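Long-range contacts in GTPase HflX (Sulfolobus solfataricus P2, PDB 2QTH), which hydrolyses GTP with magnesium as cofactor and associates with the 50S ribosomal subunit, perhaps acting in protein synthesis or ribosome biogenesis: residues I221-R226 and D346-L351; I179-I184 and K227-D232; P294-L299 and D329-S334. One frame throughout, in Å; residues are numbered along the deposited sequence.

Contact 1 (I221-R226 and D346-L351); sequences IPINNR and DKIYQL
The phenol oxygen OH of Tyr349 donates a 2.8 Å hydrogen bond to OD1 of Asn225, lying in the carbonyl plane on a lone pair with a C=O...O angle of 136°. Asn225 belongs to the type II' turn from Ile223 to Arg226 that joins strand 218-223 to strand 226-232, and Tyr349 reaches it from helix 341-355. With its CG anti to the backbone N (chi1 -178°), the tyrosine extends from the helix into the turn. ND2 of Asn224 sits over the centre of one ring face, 3.4 Å above the plane, its amide turned 74° to the ring. The same ND2 gives a 2.7 Å bond to water 1, which donates a hydrogen bond to OD1 of Asp346, while OD1 of Asn224 bonds to Arg345. The Arg226 side chain runs at about a right angle to that of Tyr349 and brings CD to 3.4 Å from CE1 of Tyr349. Deeper in, CD1 of Ile223 meets CG2 of Ile348 at 3.6 Å, and CG2 of Ile223 touches CB of Tyr349. An alanine in place of Tyr349 is likely to leave OD1 of Asn225 without its phenol donor and to open a gap beneath the Asn224 amide. The contact thus grades from aliphatic packing to a polar, partly hydrated margin, where one ring joins helix and turn through both its face and its hydroxyl.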
loop_
_atom_site.group_PDB
_atom_site.type_symbol
_atom_site.label_atom_id
_atom_site.label_comp_id
_atom_site.label_asym_id
_atom_site.label_seq_id
_atom_site.Cartn_x
_atom_site.Cartn_y
_atom_site.Cartn_z
ATOM N N ILE A 221 16.797 1.378 13.464
ATOM C CA ILE A 221 17.129 0.282 14.353
ATOM C C ILE A 221 18.613 0.081 14.357
ATOM O O ILE A 221 19.299 0.350 13.303
ATOM C CB ILE A 221 16.490 -1.076 14.000
ATOM C CG1 ILE A 221 16.725 -1.436 12.567
ATOM C CG2 ILE A 221 14.958 -1.052 14.265
ATOM C CD1 ILE A 221 16.608 -2.887 12.356
ATOM N N PRO A 222 19.113 -0.425 15.503
ATOM C CA PRO A 222 20.516 -0.793 15.730
ATOM C C PRO A 222 20.748 -2.245 15.321
ATOM O O PRO A 222 19.973 -3.100 15.681
ATOM C CB PRO A 222 20.654 -0.661 17.271
ATOM C CG PRO A 222 19.313 -0.989 17.816
ATOM C CD PRO A 222 18.279 -0.624 16.711
ATOM N N ILE A 223 21.747 -2.528 14.519
ATOM C CA ILE A 223 22.103 -3.898 14.317
ATOM C C ILE A 223 23.606 -3.908 14.593
ATOM O O ILE A 223 24.330 -3.152 13.952
ATOM C CB ILE A 223 21.785 -4.387 12.839
ATOM C CG1 ILE A 223 20.286 -4.214 12.596
ATOM C CG2 ILE A 223 22.200 -5.836 12.679
ATOM C CD1 ILE A 223 19.733 -4.605 11.128
ATOM N N ASN A 224 24.050 -4.686 15.584
ATOM C CA ASN A 224 25.472 -4.620 15.975
ATOM C C ASN A 224 25.789 -3.160 16.321
ATOM O O ASN A 224 25.074 -2.552 17.098
ATOM C CB ASN A 224 26.361 -5.234 14.865
ATOM C CG ASN A 224 26.000 -6.745 14.610
ATOM O OD1 ASN A 224 25.608 -7.446 15.561
ATOM N ND2 ASN A 224 26.070 -7.225 13.326
ATOM N N ASN A 225 26.792 -2.578 15.718
ATOM C CA ASN A 225 27.175 -1.219 16.039
ATOM C C ASN A 225 26.696 -0.199 14.969
ATOM O O ASN A 225 27.288 0.860 14.860
ATOM C CB ASN A 225 28.702 -1.201 16.121
ATOM C CG ASN A 225 29.334 -1.643 14.837
ATOM O OD1 ASN A 225 28.678 -2.279 14.007
ATOM N ND2 ASN A 225 30.587 -1.291 14.640
ATOM N N ARG A 226 25.659 -0.527 14.196
ATOM C CA ARG A 226 25.254 0.352 13.104
ATOM C C ARG A 226 23.795 0.687 13.225
ATOM O O ARG A 226 22.985 -0.177 13.636
ATOM C CB ARG A 226 25.465 -0.295 11.768
ATOM C CG ARG A 226 26.855 -0.306 11.358
ATOM C CD ARG A 226 26.917 -0.932 9.979
ATOM N NE ARG A 226 28.303 -1.191 9.672
ATOM C CZ ARG A 226 29.122 -0.265 9.202
ATOM N NH1 ARG A 226 28.653 0.962 8.947
ATOM N NH2 ARG A 226 30.399 -0.567 8.990
ATOM N N ASP A 346 21.472 -10.259 9.499
ATOM C CA ASP A 346 22.851 -10.219 9.115
ATOM C C ASP A 346 23.023 -9.619 7.703
ATOM O O ASP A 346 23.989 -8.928 7.442
ATOM C CB ASP A 346 23.475 -11.607 9.099
ATOM C CG ASP A 346 23.673 -12.205 10.518
ATOM O OD1 ASP A 346 23.705 -11.389 11.452
ATOM O OD2 ASP A 346 23.795 -13.469 10.658
ATOM N N LYS A 347 22.105 -9.946 6.807
ATOM C CA LYS A 347 22.209 -9.403 5.446
ATOM C C LYS A 347 21.928 -7.884 5.420
ATOM O O LYS A 347 22.607 -7.170 4.651
ATOM C CB LYS A 347 21.225 -10.130 4.520
ATOM C CG LYS A 347 21.624 -11.612 4.361
ATOM C CD LYS A 347 22.885 -11.588 3.470
ATOM C CE LYS A 347 23.431 -12.954 3.229
ATOM N NZ LYS A 347 24.563 -12.718 2.334
ATOM N N ILE A 348 21.004 -7.398 6.264
ATOM C CA ILE A 348 20.773 -5.926 6.392
ATOM C C ILE A 348 22.047 -5.298 6.954
ATOM O O ILE A 348 22.554 -4.310 6.428
ATOM C CB ILE A 348 19.555 -5.524 7.311
ATOM C CG1 ILE A 348 18.186 -5.969 6.732
ATOM C CG2 ILE A 348 19.507 -3.988 7.554
ATOM C CD1 ILE A 348 18.385 -6.369 5.450
ATOM N N TYR A 349 22.643 -5.931 7.954
ATOM C CA TYR A 349 23.917 -5.385 8.451
ATOM C C TYR A 349 25.000 -5.392 7.361
ATOM O O TYR A 349 25.751 -4.405 7.206
ATOM C CB TYR A 349 24.449 -6.185 9.686
ATOM C CG TYR A 349 25.740 -5.579 10.230
ATOM C CD1 TYR A 349 25.685 -4.505 11.121
ATOM C CD2 TYR A 349 26.994 -6.091 9.879
ATOM C CE1 TYR A 349 26.847 -3.937 11.605
ATOM C CE2 TYR A 349 28.186 -5.521 10.378
ATOM C CZ TYR A 349 28.099 -4.445 11.233
ATOM O OH TYR A 349 29.255 -3.872 11.737
ATOM N N GLN A 350 25.142 -6.483 6.631
ATOM C CA GLN A 350 26.218 -6.479 5.590
ATOM C C GLN A 350 25.950 -5.411 4.527
ATOM O O GLN A 350 26.849 -4.743 4.021
ATOM C CB GLN A 350 26.353 -7.834 4.905
ATOM C CG GLN A 350 26.802 -9.026 5.809
ATOM C CD GLN A 350 26.376 -10.416 5.234
ATOM O OE1 GLN A 350 26.336 -10.603 4.021
ATOM N NE2 GLN A 350 25.960 -11.342 6.115
ATOM N N LEU A 351 24.682 -5.260 4.163
ATOM C CA LEU A 351 24.312 -4.278 3.150
ATOM C C LEU A 351 24.598 -2.848 3.714
ATOM O O LEU A 351 25.170 -2.017 3.027
ATOM C CB LEU A 351 22.829 -4.524 2.772
ATOM C CG LEU A 351 22.119 -3.470 1.904
ATOM C CD1 LEU A 351 22.834 -3.289 0.527
ATOM C CD2 LEU A 351 20.615 -3.953 1.747
HETATM O O HOH W 1 25.600 -9.329 11.698
HETATM O O HOH W 2 32.209 -2.227 12.297
#

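Contact 2 (I179-I184 and K227-D232); sequences IPSIGI and KIMLVD. With CD (cadmium ion), chain C.
Four backbone hydrogen bonds zip strand 181-186 to strand 226-232, parallel neighbours in the central sheet of the P-loop GTPase domain. N of Met229 bonds to O of Pro180 at 2.8 Å, O of Met229 receives N of Ile182, O of Ile182 receives N of Val231, and O of Val231 receives N of Ile184. Three of these donors approach nearly along the C=O axis; Val231 N instead stands 34° from the carbonyl plane of Ile182. Segments 181-184 and 227-232 run 26° apart in direction. On the sheet face bearing Ile182 and Leu230, CG1 of Ile182 meets CG2 of Ile228 at 3.8 Å, and CB of Ile182 lies beside CD2 of Leu230. Helix 341-355 covers Ile182 and Ile228 through Leu351 and Ala352, whereas helix 192-200 packs on Leu230 and Ile184, the latter touching Lys192 of the GTP site. At the solvent-facing start of the pair, CG1 of Ile179, set between the backbone N and the carbonyl carbon (chi1 73°), carries CD1 onto strand 226-232, 3.6 Å from CG of Lys227 and 3.8 Å from CB of Met229. At the other end is Asp232, a predicted GTP-binding residue, whose OD2 also bonds to Lys217. Here its carboxylate chelates a cadmium ion, joined by His97 and four waters: OD2 of Asp232 is 2.2 Å from the metal and OD1 2.7 Å.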
loop_
_atom_site.group_PDB
_atom_site.type_symbol
_atom_site.label_atom_id
_atom_site.label_comp_id
_atom_site.label_asym_id
_atom_site.label_seq_id
_atom_site.Cartn_x
_atom_site.Cartn_y
_atom_site.Cartn_z
ATOM N N ILE A 179 22.578 8.225 8.264
ATOM C CA ILE A 179 22.513 6.766 8.448
ATOM C C ILE A 179 21.871 6.099 7.193
ATOM O O ILE A 179 21.066 6.706 6.530
ATOM C CB ILE A 179 21.807 6.313 9.785
ATOM C CG1 ILE A 179 20.322 6.525 9.735
ATOM C CG2 ILE A 179 22.481 6.886 11.108
ATOM C CD1 ILE A 179 19.555 5.591 10.731
ATOM N N PRO A 180 22.229 4.854 6.859
ATOM C CA PRO A 180 21.661 4.275 5.644
ATOM C C PRO A 180 20.136 4.027 5.680
ATOM O O PRO A 180 19.581 3.690 6.731
ATOM C CB PRO A 180 22.404 2.954 5.537
ATOM C CG PRO A 180 22.801 2.639 6.904
ATOM C CD PRO A 180 23.110 3.895 7.555
ATOM N N SER A 181 19.491 4.184 4.529
ATOM C CA SER A 181 18.052 4.101 4.376
ATOM C C SER A 181 17.697 2.880 3.560
ATOM O O SER A 181 18.052 2.849 2.413
ATOM C CB SER A 181 17.603 5.290 3.507
ATOM O OG SER A 181 16.899 6.163 4.310
ATOM N N ILE A 182 16.942 1.924 4.116
ATOM C CA ILE A 182 16.531 0.790 3.348
ATOM C C ILE A 182 15.012 0.796 3.262
ATOM O O ILE A 182 14.329 0.647 4.251
ATOM C CB ILE A 182 16.860 -0.564 4.004
ATOM C CG1 ILE A 182 18.354 -0.719 4.443
ATOM C CG2 ILE A 182 16.489 -1.705 3.035
ATOM C CD1 ILE A 182 19.327 -0.407 3.408
ATOM N N GLY A 183 14.528 0.852 2.036
ATOM C CA GLY A 183 13.098 0.860 1.765
ATOM C C GLY A 183 12.522 -0.486 1.456
ATOM O O GLY A 183 13.136 -1.286 0.732
ATOM N N ILE A 184 11.310 -0.754 1.982
ATOM C CA ILE A 184 10.728 -2.099 1.824
ATOM C C ILE A 184 9.659 -1.918 0.756
ATOM O O ILE A 184 8.676 -1.099 0.978
ATOM C CB ILE A 184 10.032 -2.622 3.150
ATOM C CG1 ILE A 184 11.043 -3.001 4.272
ATOM C CG2 ILE A 184 9.286 -3.930 2.871
ATOM C CD1 ILE A 184 12.001 -1.988 4.574
ATOM N N LYS A 227 23.462 1.933 12.889
ATOM C CA LYS A 227 22.085 2.369 12.968
ATOM C C LYS A 227 21.568 2.388 11.516
ATOM O O LYS A 227 22.236 2.942 10.664
ATOM C CB LYS A 227 22.063 3.762 13.646
ATOM C CG LYS A 227 20.720 4.383 13.947
ATOM C CD LYS A 227 20.897 5.687 14.785
ATOM C CE LYS A 227 19.566 6.432 14.954
ATOM N NZ LYS A 227 19.684 7.848 15.490
ATOM N N ILE A 228 20.391 1.788 11.266
ATOM C CA ILE A 228 19.803 1.655 9.918
ATOM C C ILE A 228 18.390 2.209 9.917
ATOM O O ILE A 228 17.601 1.895 10.816
ATOM C CB ILE A 228 19.823 0.181 9.432
ATOM C CG1 ILE A 228 21.264 -0.303 9.254
ATOM C CG2 ILE A 228 19.163 0.023 8.045
ATOM C CD1 ILE A 228 21.674 -1.552 10.119
ATOM N N MET A 229 18.075 3.075 8.969
ATOM C CA MET A 229 16.685 3.652 8.906
ATOM C C MET A 229 15.812 2.759 8.006
ATOM O O MET A 229 16.099 2.640 6.789
ATOM C CB MET A 229 16.684 5.073 8.351
ATOM C CG MET A 229 15.216 5.684 8.221
ATOM S SD MET A 229 14.507 5.873 9.852
ATOM C CE MET A 229 15.480 7.098 10.659
ATOM N N LEU A 230 14.779 2.149 8.579
ATOM C CA LEU A 230 13.842 1.342 7.807
ATOM C C LEU A 230 12.638 2.168 7.364
ATOM O O LEU A 230 12.019 2.862 8.169
ATOM C CB LEU A 230 13.378 0.134 8.623
ATOM C CG LEU A 230 14.430 -0.940 8.902
ATOM C CD1 LEU A 230 13.846 -2.060 9.750
ATOM C CD2 LEU A 230 14.998 -1.488 7.600
ATOM N N VAL A 231 12.314 2.087 6.077
ATOM C CA VAL A 231 11.293 2.945 5.489
ATOM C C VAL A 231 10.167 2.120 4.873
ATOM O O VAL A 231 10.379 1.386 3.908
ATOM C CB VAL A 231 11.886 3.872 4.412
ATOM C CG1 VAL A 231 10.783 4.669 3.733
ATOM C CG2 VAL A 231 12.924 4.800 5.024
ATOM N N ASP A 232 8.970 2.246 5.438
ATOM C CA ASP A 232 7.769 1.709 4.813
ATOM C C ASP A 232 7.354 2.542 3.604
ATOM O O ASP A 232 6.724 3.590 3.748
ATOM C CB ASP A 232 6.623 1.643 5.824
ATOM C CG ASP A 232 5.502 0.723 5.378
ATOM O OD1 ASP A 232 5.647 0.079 4.317
ATOM O OD2 ASP A 232 4.478 0.645 6.088
HETATM CD CD CD C . 2.992 0.122 4.538
HETATM O O HOH W 3 1.476 -0.099 6.396
HETATM O O HOH W 4 3.673 -1.990 4.905
HETATM O O HOH W 5 3.395 -0.258 2.057
HETATM O O HOH W 6 0.789 -0.727 3.822
#

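Contact 3 (P294-L299 and D329-S334); sequences PILVTL and DVIPIS. With GDP (guanosine-5'-diphosphate), chain H.
Strands 295-300 and 327-332 are the parallel arms of a beta-alpha-beta unit crossed over by helix 309-323, and the loop that follows the second leads to the guanine of GDP. Their backbones interlock through N of Val297 to O of Asp329, N of Ile331 to O of Val297, N of Leu299 to O of Ile331 and N of Ile333 to O of Leu299. Each acceptor also takes a CA-H...O contact, such as CA of Thr298 to O of Ile331 at 3.3 Å. Val297 and Val330 lie side by side, CB of Val297 4.0 Å from CG2 of Val330, and both pack on Val316 of the crossover helix. On the face turned to helix 341-355, CG2 of Thr298 runs alongside CG1 of Ile331, while CD1 of Leu296 leans on CB of Asp329 at 3.7 Å. OD1 of Asp329 takes the N-H of Val330, 20° out of the carboxylate plane, while its OD2 forms a salt bridge with Lys347. Beyond the strand, CD1 of Ile333 comes 3.8 Å from CB of Thr298. With OG anti to the backbone N (chi1 168°), Ser334 directs its hydroxyl to the base, OG lying 3.2 Å from O6 of GDP and hydrogen-bonded to Asp303 and to N of Lys337. Such a strand end, opening into a loop beside the base, is typical of the guanine-recognition site of P-loop GTPases.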
loop_
_atom_site.group_PDB
_atom_site.type_symbol
_atom_site.label_atom_id
_atom_site.label_comp_id
_atom_site.label_asym_id
_atom_site.label_seq_id
_atom_site.Cartn_x
_atom_site.Cartn_y
_atom_site.Cartn_z
ATOM N N PRO A 294 21.323 -1.053 -4.406
ATOM C CA PRO A 294 21.322 -2.457 -4.150
ATOM C C PRO A 294 19.944 -2.962 -3.772
ATOM O O PRO A 294 19.263 -2.271 -3.028
ATOM C CB PRO A 294 22.290 -2.595 -3.005
ATOM C CG PRO A 294 23.235 -1.416 -3.212
ATOM C CD PRO A 294 22.320 -0.304 -3.626
ATOM N N ILE A 295 19.554 -4.149 -4.256
ATOM C CA ILE A 295 18.236 -4.720 -3.861
ATOM C C ILE A 295 18.384 -6.061 -3.199
ATOM O O ILE A 295 19.005 -6.988 -3.763
ATOM C CB ILE A 295 17.248 -4.793 -5.095
ATOM C CG1 ILE A 295 16.969 -3.328 -5.593
ATOM C CG2 ILE A 295 15.971 -5.538 -4.650
ATOM C CD1 ILE A 295 15.848 -3.301 -6.678
ATOM N N LEU A 296 17.886 -6.186 -1.971
ATOM C CA LEU A 296 17.868 -7.472 -1.318
ATOM C C LEU A 296 16.469 -8.051 -1.488
ATOM O O LEU A 296 15.490 -7.458 -1.011
ATOM C CB LEU A 296 18.096 -7.277 0.175
ATOM C CG LEU A 296 17.941 -8.502 1.120
ATOM C CD1 LEU A 296 18.826 -9.683 0.742
ATOM C CD2 LEU A 296 18.268 -8.091 2.679
ATOM N N VAL A 297 16.364 -9.231 -2.094
ATOM C CA VAL A 297 15.064 -9.839 -2.381
ATOM C C VAL A 297 14.763 -10.840 -1.247
ATOM O O VAL A 297 15.619 -11.656 -0.915
ATOM C CB VAL A 297 15.053 -10.545 -3.798
ATOM C CG1 VAL A 297 13.659 -11.057 -4.101
ATOM C CG2 VAL A 297 15.521 -9.594 -4.904
ATOM N N THR A 298 13.575 -10.747 -0.599
ATOM C CA THR A 298 13.243 -11.728 0.370
ATOM C C THR A 298 12.036 -12.501 -0.088
ATOM O O THR A 298 10.945 -11.944 -0.207
ATOM C CB THR A 298 12.939 -11.086 1.776
ATOM O OG1 THR A 298 11.895 -10.087 1.654
ATOM C CG2 THR A 298 14.130 -10.325 2.257
ATOM N N LEU A 299 12.225 -13.810 -0.240
ATOM C CA LEU A 299 11.174 -14.672 -0.675
ATOM C C LEU A 299 10.496 -15.074 0.622
ATOM O O LEU A 299 11.110 -15.733 1.437
ATOM C CB LEU A 299 11.882 -15.806 -1.430
ATOM C CG LEU A 299 10.982 -16.786 -2.155
ATOM C CD1 LEU A 299 10.146 -15.916 -3.188
ATOM C CD2 LEU A 299 11.778 -17.878 -2.862
ATOM N N ASP A 329 21.338 -9.731 -2.618
ATOM C CA ASP A 329 21.224 -11.153 -2.371
ATOM C C ASP A 329 19.754 -11.484 -2.494
ATOM O O ASP A 329 18.933 -10.586 -2.613
ATOM C CB ASP A 329 21.646 -11.467 -0.889
ATOM C CG ASP A 329 22.266 -12.882 -0.743
ATOM O OD1 ASP A 329 21.986 -13.771 -1.586
ATOM O OD2 ASP A 329 23.096 -13.049 0.165
ATOM N N VAL A 330 19.451 -12.763 -2.459
ATOM C CA VAL A 330 18.117 -13.307 -2.532
ATOM C C VAL A 330 18.060 -14.321 -1.364
ATOM O O VAL A 330 18.852 -15.300 -1.352
ATOM C CB VAL A 330 17.808 -13.944 -3.907
ATOM C CG1 VAL A 330 16.372 -14.386 -3.953
ATOM C CG2 VAL A 330 17.965 -12.924 -5.009
ATOM N N ILE A 331 17.149 -14.093 -0.379
ATOM C CA ILE A 331 17.055 -15.008 0.764
ATOM C C ILE A 331 15.587 -15.410 1.037
ATOM O O ILE A 331 14.661 -14.628 0.833
ATOM C CB ILE A 331 17.700 -14.378 2.046
ATOM C CG1 ILE A 331 16.918 -13.148 2.457
ATOM C CG2 ILE A 331 19.204 -13.971 1.742
ATOM C CD1 ILE A 331 17.384 -12.538 3.813
ATOM N N PRO A 332 15.382 -16.611 1.556
ATOM C CA PRO A 332 14.072 -17.047 1.958
ATOM C C PRO A 332 13.833 -16.744 3.421
ATOM O O PRO A 332 14.740 -16.962 4.260
ATOM C CB PRO A 332 14.167 -18.582 1.774
ATOM C CG PRO A 332 15.599 -18.878 2.100
ATOM C CD PRO A 332 16.420 -17.664 1.744
ATOM N N ILE A 333 12.636 -16.305 3.743
ATOM C CA ILE A 333 12.313 -16.038 5.137
ATOM C C ILE A 333 10.871 -16.360 5.373
ATOM O O ILE A 333 10.078 -16.543 4.440
ATOM C CB ILE A 333 12.460 -14.497 5.516
ATOM C CG1 ILE A 333 11.470 -13.684 4.658
ATOM C CG2 ILE A 333 13.923 -14.015 5.360
ATOM C CD1 ILE A 333 11.335 -12.205 5.060
ATOM N N SER A 334 10.514 -16.446 6.638
ATOM C CA SER A 334 9.105 -16.356 7.041
ATOM C C SER A 334 8.981 -15.255 8.086
ATOM O O SER A 334 9.461 -15.401 9.208
ATOM C CB SER A 334 8.520 -17.670 7.525
ATOM O OG SER A 334 7.280 -17.375 8.141
HETATM P PB GDP H . 1.676 -6.315 2.982
HETATM O O1B GDP H . 0.332 -5.852 2.418
HETATM O O2B GDP H . 2.674 -6.404 1.844
HETATM O O3B GDP H . 2.155 -5.287 3.926
HETATM O O3A GDP H . 1.652 -7.687 3.751
HETATM P PA GDP H . 1.562 -7.849 5.439
HETATM O O1A GDP H . 2.738 -7.946 6.304
HETATM O O2A GDP H . 0.535 -6.864 5.967
HETATM O "O5'" GDP H . 1.103 -9.389 5.338
HETATM C "C5'" GDP H . 0.108 -9.798 4.400
HETATM C "C4'" GDP H . -0.698 -10.887 5.102
HETATM O "O4'" GDP H . 0.121 -12.062 5.059
HETATM C "C3'" GDP H . -0.961 -10.631 6.576
HETATM O "O3'" GDP H . -2.068 -11.472 6.910
HETATM C "C2'" GDP H . 0.267 -11.189 7.251
HETATM O "O2'" GDP H . -0.033 -11.715 8.542
HETATM C "C1'" GDP H . 0.669 -12.355 6.348
HETATM N N9 GDP H . 2.133 -12.626 6.330
HETATM C C8 GDP H . 3.189 -11.765 6.290
HETATM N N7 GDP H . 4.413 -12.412 6.296
HETATM C C5 GDP H . 4.108 -13.751 6.360
HETATM C C6 GDP H . 4.853 -15.037 6.416
HETATM O O6 GDP H . 6.074 -15.019 6.406
HETATM N N1 GDP H . 4.194 -16.225 6.444
HETATM C C2 GDP H . 2.860 -16.278 6.466
HETATM N N2 GDP H . 2.292 -17.514 6.532
HETATM N N3 GDP H . 2.071 -15.137 6.420
HETATM C C4 GDP H . 2.624 -13.884 6.380
#

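In the fold
All three contacts reach the same sheet of the G domain. Contact 1 ties the edge strand 218-223 to helix 341-355, and strand 226-232, next to 218-223 in the sheet, takes part in contact 2; O of Ile221 and N of Ile228 are 2.7 Å apart, a probable hydrogen bond. Helix 341-355 also links contact 1 to contact 3: NZ of Lys347 makes a 2.6 Å salt bridge with OD2 of Asp329. Contacts 2 and 3 stay about 6 Å apart at their nearest atoms; the Ile184 side chain is about 7 Å from GDP, whereas contact 3 ends at its guanine. Contact 1 lies farther off, the Ile348 side chain about 12 Å from that of Ala335 in the GTP site.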